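Local coordinates for protein toll-like receptor 13 (Mus musculus, PDB 4Z0C) that recognises single-stranded RNA from bacterial 23S ribosomal RNA and, through MYD88 and TRAF6, switches on the NF-kappa-B inflammatory response, at residues A[606-611]-A[630-635]; A[654-659]-A[682-687]. One frame throughout, in Å; residues are numbered along the deposited sequence.

Contacts 1 and 2 follow one another along the chain, contact 1 closing before contact 2 opens, with centres about 10 Å apart near the C-terminal end of the leucine-rich-repeat ectodomain. Strands 607-609, 631-633 and 655-657 are successive neighbours in the parallel strand array, and segment 682-687, from the C-terminal capping region, is bridged to the last of them. Contact 1 therefore joins two repeats, whereas contact 2 joins the final strand to the cap. The two are tied directly: Arg635 NH1 forms a salt bridge of 2.9 Å with Asp657 OD2, which is consistent with Asp657 positioning the arginine that binds RNA phosphate in contact 1.

Contact 1. Residues A[606-611]-A[630-635]; sequences KILRLE and QVFSLR. With nucleotides of chain C.
Strands 607-609 and 631-633 run parallel, their axes 4.9 Å apart and 4° from perfect alignment, as in successive leucine-rich repeats. Lys606 O accepts from both Gln630 N and Val631 N; Leu608 N, Ser633 N and Leu610 N donate to Val631 O, Leu608 O and Ser633 O in turn. On the face of Leu608 and Phe632, apolar side chains suit the repeat core, Leu608 CD2 lying 3.6 Å from Phe632 CE1. The face of Ile607, Val631, Arg609 and Ser633 turns polar toward its C-terminal end, where Glu611 follows. Ser633 OG donates to Glu611 OE2 (2.8 Å), reaching it from above the carboxylate plane. Glu611 OE1 accepts from both N1 and N2 of G8 of chain C, each at 2.8 Å, suiting guanine's adjacent donors. The extended Arg609 chain brings NH2 within 2.6 Å of OP2 of A6 of chain C, which meets the Arg609 guanidinium edge in plane, while Glu10 forms a salt bridge with the same nitrogen. Arg635, bent at chi2 and chi3, sets NH2 2.6 Å from OP2 of G8 of chain C. Both repeats thus hold the RNA, Glu611 recognising the guanine edge and the arginines the phosphates; Ser633 OG probably limits the carboxylate's rotation.

Contact 2. Residues A[654-659]-A[682-687]; sequences MFFDVY and VHIPFL
Met654 O and Phe656 N are the backbone partners of His683 across this contact. His683 N donates to Met654 O from well above the carbonyl plane, whereas Phe656 N meets His683 O almost straight, at 3.1 Å and 166°. These bonds bracket a single bridge between Phe655 and His683. Weaker CA-H...O contacts supplement them, from Phe655 CA to His683 O and from Ile684 CA to Phe656 O.

Pro685 packs between Phe655 and Asp657. The proline ring offers its C-H groups to the Phe655 face, CD lying over it, offset toward the rim, in a CH-pi contact; its CG is 3.4 Å from Phe655 CZ and also touches Asp657 CG, at 3.5 Å. A second group gathers on Phe656, where Val682 CG1 and Ile684 CG1 both pack on CB, and Ile684 CG1 also reaches the ring edge.

Segment 682-687 belongs to the LRRCT, the C-terminal cap, so these side chains lie along the outer edge of the last strand, 655-657, and close that end of the solenoid. A type II beta turn from Ile684 to Leu687 then bends the cap segment.

Among the aromatics, Phe686 presents its edge to the face of Tyr659, CD2 3.7 Å above the ring centre, with the planes at 53°. Tyr659 CG is anti to the backbone N (chi1 173°), which swings the ring over to Phe686. The Phe655 and His683 rings lie side by side.

In an Asx turn, Asp657 OD1 accepts from Tyr659 N at 3.1 Å, leaving OD2 to the salt bridge with Arg635.

Contact 1. Residues A[606-611]-A[630-635]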
loop_
_atom_site.group_PDB
_atom_site.type_symbol
_atom_site.label_atom_id
_atom_site.label_comp_id
_atom_site.label_asym_id
_atom_site.label_seq_id
_atom_site.Cartn_x
_atom_site.Cartn_y
_atom_site.Cartn_z
ATOM N N LYS A 606 19.511 -24.069 2.992
ATOM C CA LYS A 606 19.183 -24.710 4.261
ATOM C C LYS A 606 17.707 -24.575 4.599
ATOM O O LYS A 606 17.158 -25.398 5.340
ATOM C CB LYS A 606 20.002 -24.122 5.393
ATOM C CG LYS A 606 21.488 -24.396 5.333
ATOM C CD LYS A 606 22.207 -23.467 6.324
ATOM C CE LYS A 606 23.588 -23.980 6.710
ATOM N NZ LYS A 606 23.525 -24.871 7.894
ATOM N N ILE A 607 17.084 -23.506 4.095
ATOM C CA ILE A 607 15.692 -23.190 4.417
ATOM C C ILE A 607 14.863 -22.865 3.160
ATOM O O ILE A 607 15.292 -22.099 2.307
ATOM C CB ILE A 607 15.602 -21.994 5.382
ATOM C CG1 ILE A 607 16.434 -22.245 6.650
ATOM C CG2 ILE A 607 14.144 -21.711 5.710
ATOM C CD1 ILE A 607 16.834 -20.972 7.394
ATOM N N LEU A 608 13.691 -23.480 3.036
ATOM C CA LEU A 608 12.812 -23.248 1.904
ATOM C C LEU A 608 11.383 -23.193 2.409
ATOM O O LEU A 608 10.868 -24.179 2.949
ATOM C CB LEU A 608 12.963 -24.345 0.831
ATOM C CG LEU A 608 11.939 -24.265 -0.313
ATOM C CD1 LEU A 608 12.048 -22.961 -1.084
ATOM C CD2 LEU A 608 12.045 -25.449 -1.246
ATOM N N ARG A 609 10.769 -22.022 2.255
ATOM C CA ARG A 609 9.380 -21.795 2.639
ATOM C C ARG A 609 8.518 -21.415 1.439
ATOM O O ARG A 609 8.786 -20.440 0.729
ATOM C CB ARG A 609 9.287 -20.737 3.748
ATOM C CG ARG A 609 9.836 -21.234 5.084
ATOM C CD ARG A 609 9.949 -20.115 6.104
ATOM N NE ARG A 609 10.321 -20.618 7.422
ATOM C CZ ARG A 609 10.744 -19.853 8.422
ATOM N NH1 ARG A 609 10.844 -18.537 8.258
ATOM N NH2 ARG A 609 11.057 -20.403 9.594
ATOM N N LEU A 610 7.500 -22.227 1.213
ATOM C CA LEU A 610 6.629 -22.122 0.057
ATOM C C LEU A 610 5.217 -22.194 0.593
ATOM O O LEU A 610 4.377 -22.892 0.039
ATOM C CB LEU A 610 6.902 -23.289 -0.887
ATOM C CG LEU A 610 7.621 -23.064 -2.225
ATOM C CD1 LEU A 610 8.686 -21.990 -2.152
ATOM C CD2 LEU A 610 8.197 -24.358 -2.787
ATOM N N GLU A 611 4.987 -21.493 1.702
ATOM C CA GLU A 611 3.741 -21.591 2.481
ATOM C C GLU A 611 2.601 -20.734 1.948
ATOM O O GLU A 611 2.828 -19.742 1.266
ATOM C CB GLU A 611 3.998 -21.198 3.957
ATOM C CG GLU A 611 5.366 -21.631 4.504
ATOM C CD GLU A 611 5.637 -21.222 5.968
ATOM O OE1 GLU A 611 4.864 -20.431 6.566
ATOM O OE2 GLU A 611 6.676 -21.660 6.503
ATOM N N GLN A 630 17.377 -28.350 5.264
ATOM C CA GLN A 630 17.042 -28.779 6.631
ATOM C C GLN A 630 15.610 -28.435 7.006
ATOM O O GLN A 630 14.943 -29.188 7.720
ATOM C CB GLN A 630 17.968 -28.131 7.659
ATOM C CG GLN A 630 19.456 -28.334 7.416
ATOM C CD GLN A 630 20.315 -27.710 8.512
ATOM O OE1 GLN A 630 20.334 -26.482 8.701
ATOM N NE2 GLN A 630 21.005 -28.564 9.268
ATOM N N VAL A 631 15.160 -27.263 6.559
ATOM C CA VAL A 631 13.805 -26.811 6.835
ATOM C C VAL A 631 13.061 -26.631 5.520
ATOM O O VAL A 631 13.509 -25.915 4.638
ATOM C CB VAL A 631 13.803 -25.514 7.658
ATOM C CG1 VAL A 631 12.385 -25.075 7.936
ATOM C CG2 VAL A 631 14.546 -25.748 8.964
ATOM N N PHE A 632 11.949 -27.341 5.390
ATOM C CA PHE A 632 11.135 -27.341 4.196
ATOM C C PHE A 632 9.716 -27.123 4.676
ATOM O O PHE A 632 9.165 -27.974 5.380
ATOM C CB PHE A 632 11.242 -28.694 3.471
ATOM C CG PHE A 632 10.599 -28.714 2.094
ATOM C CD1 PHE A 632 10.077 -27.544 1.523
ATOM C CD2 PHE A 632 10.500 -29.904 1.378
ATOM C CE1 PHE A 632 9.481 -27.552 0.262
ATOM C CE2 PHE A 632 9.905 -29.931 0.111
ATOM C CZ PHE A 632 9.396 -28.750 -0.451
ATOM N N SER A 633 9.117 -25.992 4.314
ATOM C CA SER A 633 7.753 -25.758 4.756
ATOM C C SER A 633 6.750 -25.593 3.636
ATOM O O SER A 633 6.918 -24.772 2.743
ATOM C CB SER A 633 7.661 -24.568 5.698
ATOM O OG SER A 633 6.323 -24.441 6.151
ATOM N N LEU A 634 5.694 -26.385 3.716
ATOM C CA LEU A 634 4.616 -26.364 2.745
ATOM C C LEU A 634 3.327 -26.126 3.529
ATOM O O LEU A 634 2.241 -26.550 3.137
ATOM C CB LEU A 634 4.584 -27.699 1.983
ATOM C CG LEU A 634 5.782 -27.951 1.057
ATOM C CD1 LEU A 634 5.909 -29.422 0.714
ATOM C CD2 LEU A 634 5.654 -27.150 -0.226
ATOM N N ARG A 635 3.481 -25.482 4.678
ATOM C CA ARG A 635 2.363 -25.120 5.549
ATOM C C ARG A 635 1.300 -24.326 4.776
ATOM O O ARG A 635 1.635 -23.439 4.002
ATOM C CB ARG A 635 2.903 -24.271 6.683
ATOM C CG ARG A 635 1.934 -23.932 7.779
ATOM C CD ARG A 635 2.531 -24.412 9.061
ATOM N NE ARG A 635 2.619 -23.353 10.042
ATOM C CZ ARG A 635 3.227 -23.489 11.214
ATOM N NH1 ARG A 635 3.793 -24.645 11.541
ATOM N NH2 ARG A 635 3.274 -22.469 12.052
ATOM P P G C 8 0.694 -19.818 12.028
ATOM O OP1 G C 8 -0.155 -20.499 13.042
ATOM O OP2 G C 8 1.691 -20.544 11.199
ATOM O "O5'" G C 8 -0.359 -19.136 11.047
ATOM C "C5'" G C 8 -1.261 -18.162 11.560
ATOM C "C4'" G C 8 -2.123 -17.555 10.484
ATOM O "O4'" G C 8 -1.313 -16.722 9.609
ATOM C "C3'" G C 8 -2.842 -18.562 9.588
ATOM O "O3'" G C 8 -4.221 -18.240 9.494
ATOM C "C2'" G C 8 -2.184 -18.378 8.224
ATOM O "O2'" G C 8 -3.046 -18.575 7.127
ATOM C "C1'" G C 8 -1.706 -16.940 8.280
ATOM N N9 G C 8 -0.602 -16.695 7.355
ATOM C C8 G C 8 -0.618 -15.765 6.345
ATOM N N7 G C 8 0.463 -15.816 5.616
ATOM C C5 G C 8 1.219 -16.857 6.150
ATOM C C6 G C 8 2.490 -17.374 5.766
ATOM O O6 G C 8 3.235 -17.007 4.848
ATOM N N1 G C 8 2.893 -18.427 6.577
ATOM C C2 G C 8 2.159 -18.924 7.619
ATOM N N2 G C 8 2.711 -19.956 8.282
ATOM N N3 G C 8 0.971 -18.451 7.982
ATOM C C4 G C 8 0.560 -17.426 7.213
ATOM P P A C 7 5.424 -19.964 14.185
ATOM O OP1 A C 7 4.241 -20.332 14.998
ATOM O OP2 A C 7 5.985 -20.910 13.195
ATOM O "O5'" A C 7 5.077 -18.613 13.416
ATOM C "C5'" A C 7 4.242 -17.627 14.005
ATOM C "C4'" A C 7 3.330 -17.006 12.981
ATOM O "O4'" A C 7 4.090 -16.184 12.052
ATOM C "C3'" A C 7 2.587 -17.981 12.082
ATOM O "O3'" A C 7 1.460 -18.573 12.713
ATOM C "C2'" A C 7 2.245 -17.116 10.865
ATOM O "O2'" A C 7 1.131 -16.283 11.138
ATOM C "C1'" A C 7 3.488 -16.228 10.765
ATOM N N9 A C 7 4.466 -16.769 9.802
ATOM C C8 A C 7 5.263 -17.873 10.000
ATOM N N7 A C 7 6.050 -18.136 8.994
ATOM C C5 A C 7 5.741 -17.154 8.058
ATOM C C6 A C 7 6.233 -16.905 6.757
ATOM N N6 A C 7 7.177 -17.669 6.201
ATOM N N1 A C 7 5.725 -15.841 6.063
ATOM C C2 A C 7 4.781 -15.089 6.654
ATOM N N3 A C 7 4.238 -15.236 7.868
ATOM C C4 A C 7 4.765 -16.296 8.537
ATOM P P A C 6 11.132 -17.860 12.396
ATOM O OP1 A C 6 11.859 -16.720 13.015
ATOM O OP2 A C 6 11.871 -18.640 11.384
ATOM O "O5'" A C 6 10.592 -18.788 13.567
ATOM C "C5'" A C 6 9.770 -19.932 13.307
ATOM C "C4'" A C 6 8.767 -20.157 14.416
ATOM O "O4'" A C 6 9.474 -20.353 15.678
ATOM C "C3'" A C 6 7.809 -19.002 14.661
ATOM O "O3'" A C 6 6.596 -19.533 15.184
ATOM C "C2'" A C 6 8.523 -18.199 15.751
ATOM O "O2'" A C 6 7.679 -17.374 16.520
ATOM C "C1'" A C 6 9.136 -19.313 16.596
ATOM N N9 A C 6 10.380 -18.958 17.282
ATOM C C8 A C 6 11.374 -18.096 16.866
ATOM N N7 A C 6 12.410 -18.052 17.689
ATOM C C5 A C 6 12.094 -18.958 18.694
ATOM C C6 A C 6 12.782 -19.384 19.850
ATOM N N6 A C 6 13.982 -18.930 20.204
ATOM N N1 A C 6 12.189 -20.308 20.641
ATOM C C2 A C 6 10.985 -20.773 20.276
ATOM N N3 A C 6 10.236 -20.453 19.221
ATOM C C4 A C 6 10.852 -19.531 18.454
#

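Contact 2. Residues A[654-659]-A[682-687]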
loop_
_atom_site.group_PDB
_atom_site.type_symbol
_atom_site.label_atom_id
_atom_site.label_comp_id
_atom_site.label_asym_id
_atom_site.label_seq_id
_atom_site.Cartn_x
_atom_site.Cartn_y
_atom_site.Cartn_z
ATOM N N MET A 654 15.400 -32.047 8.394
ATOM C CA MET A 654 15.099 -32.251 9.825
ATOM C C MET A 654 13.835 -31.560 10.327
ATOM O O MET A 654 13.426 -31.773 11.455
ATOM C CB MET A 654 16.294 -31.926 10.725
ATOM C CG MET A 654 16.982 -30.610 10.501
ATOM S SD MET A 654 18.598 -30.655 11.323
ATOM C CE MET A 654 19.331 -32.135 10.610
ATOM N N PHE A 655 13.191 -30.796 9.453
ATOM C CA PHE A 655 11.924 -30.157 9.742
ATOM C C PHE A 655 11.171 -30.071 8.418
ATOM O O PHE A 655 11.647 -29.443 7.479
ATOM C CB PHE A 655 12.177 -28.758 10.294
ATOM C CG PHE A 655 10.963 -28.098 10.890
ATOM C CD1 PHE A 655 10.142 -27.294 10.112
ATOM C CD2 PHE A 655 10.665 -28.249 12.236
ATOM C CE1 PHE A 655 9.034 -26.667 10.668
ATOM C CE2 PHE A 655 9.558 -27.625 12.798
ATOM C CZ PHE A 655 8.747 -26.834 12.019
ATOM N N PHE A 656 10.011 -30.718 8.342
ATOM C CA PHE A 656 9.213 -30.795 7.117
ATOM C C PHE A 656 7.776 -30.536 7.496
ATOM O O PHE A 656 7.171 -31.321 8.236
ATOM C CB PHE A 656 9.352 -32.166 6.457
ATOM C CG PHE A 656 8.437 -32.376 5.278
ATOM C CD1 PHE A 656 8.711 -31.780 4.053
ATOM C CD2 PHE A 656 7.319 -33.199 5.386
ATOM C CE1 PHE A 656 7.879 -31.981 2.950
ATOM C CE2 PHE A 656 6.484 -33.401 4.297
ATOM C CZ PHE A 656 6.766 -32.788 3.071
ATOM N N ASP A 657 7.246 -29.415 7.013
ATOM C CA ASP A 657 6.017 -28.864 7.554
ATOM C C ASP A 657 4.937 -28.952 6.515
ATOM O O ASP A 657 4.998 -28.282 5.478
ATOM C CB ASP A 657 6.240 -27.407 7.957
ATOM C CG ASP A 657 5.078 -26.829 8.731
ATOM O OD1 ASP A 657 3.953 -27.374 8.640
ATOM O OD2 ASP A 657 5.290 -25.809 9.413
ATOM N N VAL A 658 3.933 -29.768 6.806
ATOM C CA VAL A 658 2.841 -29.991 5.871
ATOM C C VAL A 658 1.508 -29.857 6.618
ATOM O O VAL A 658 0.468 -30.386 6.222
ATOM C CB VAL A 658 3.037 -31.343 5.138
ATOM C CG1 VAL A 658 2.715 -32.519 6.060
ATOM C CG2 VAL A 658 2.252 -31.380 3.845
ATOM N N TYR A 659 1.580 -29.113 7.715
ATOM C CA TYR A 659 0.419 -28.675 8.473
ATOM C C TYR A 659 -0.473 -27.759 7.620
ATOM O O TYR A 659 0.011 -27.068 6.735
ATOM C CB TYR A 659 0.909 -27.952 9.720
ATOM C CG TYR A 659 -0.151 -27.269 10.558
ATOM C CD1 TYR A 659 -1.134 -28.009 11.219
ATOM C CD2 TYR A 659 -0.129 -25.880 10.742
ATOM C CE1 TYR A 659 -2.093 -27.385 11.997
ATOM C CE2 TYR A 659 -1.077 -25.246 11.527
ATOM C CZ TYR A 659 -2.055 -26.000 12.149
ATOM O OH TYR A 659 -3.002 -25.367 12.913
ATOM N N VAL A 682 13.577 -36.423 11.282
ATOM C CA VAL A 682 12.762 -35.331 10.795
ATOM C C VAL A 682 11.532 -35.082 11.650
ATOM O O VAL A 682 10.711 -35.974 11.851
ATOM C CB VAL A 682 12.300 -35.546 9.332
ATOM C CG1 VAL A 682 11.449 -34.347 8.870
ATOM C CG2 VAL A 682 13.495 -35.731 8.412
ATOM N N HIS A 683 11.409 -33.843 12.129
ATOM C CA HIS A 683 10.226 -33.412 12.866
ATOM C C HIS A 683 9.138 -32.885 11.923
ATOM O O HIS A 683 9.434 -32.217 10.945
ATOM C CB HIS A 683 10.552 -32.351 13.933
ATOM C CG HIS A 683 9.346 -31.910 14.693
ATOM N ND1 HIS A 683 8.750 -32.694 15.656
ATOM C CD2 HIS A 683 8.568 -30.805 14.575
ATOM C CE1 HIS A 683 7.676 -32.082 16.123
ATOM N NE2 HIS A 683 7.545 -30.933 15.483
ATOM N N ILE A 684 7.886 -33.199 12.242
ATOM C CA ILE A 684 6.749 -32.857 11.407
ATOM C C ILE A 684 5.616 -32.252 12.236
ATOM O O ILE A 684 4.876 -32.966 12.904
ATOM C CB ILE A 684 6.284 -34.072 10.531
ATOM C CG1 ILE A 684 7.321 -34.313 9.432
ATOM C CG2 ILE A 684 4.904 -33.826 9.877
ATOM C CD1 ILE A 684 7.399 -35.671 8.961
ATOM N N PRO A 685 5.502 -30.913 12.194
ATOM C CA PRO A 685 4.597 -30.098 13.010
ATOM C C PRO A 685 3.140 -30.544 13.009
ATOM O O PRO A 685 2.472 -30.549 11.963
ATOM C CB PRO A 685 4.692 -28.708 12.363
ATOM C CG PRO A 685 5.936 -28.710 11.556
ATOM C CD PRO A 685 6.518 -30.089 11.517
ATOM N N PHE A 686 2.668 -30.868 14.210
ATOM C CA PHE A 686 1.267 -31.166 14.503
ATOM C C PHE A 686 0.750 -32.417 13.805
ATOM O O PHE A 686 -0.457 -32.640 13.750
ATOM C CB PHE A 686 0.371 -29.959 14.221
ATOM C CG PHE A 686 0.890 -28.668 14.809
ATOM C CD1 PHE A 686 0.940 -28.486 16.187
ATOM C CD2 PHE A 686 1.343 -27.647 13.989
ATOM C CE1 PHE A 686 1.428 -27.309 16.741
ATOM C CE2 PHE A 686 1.827 -26.460 14.536
ATOM C CZ PHE A 686 1.866 -26.294 15.925
ATOM N N LEU A 687 1.687 -33.237 13.329
ATOM C CA LEU A 687 1.421 -34.485 12.601
ATOM C C LEU A 687 0.267 -35.296 13.172
ATOM O O LEU A 687 -0.652 -35.668 12.449
ATOM C CB LEU A 687 2.672 -35.365 12.605
ATOM C CG LEU A 687 2.488 -36.820 12.146
ATOM C CD1 LEU A 687 2.185 -36.869 10.644
ATOM C CD2 LEU A 687 3.716 -37.642 12.473
#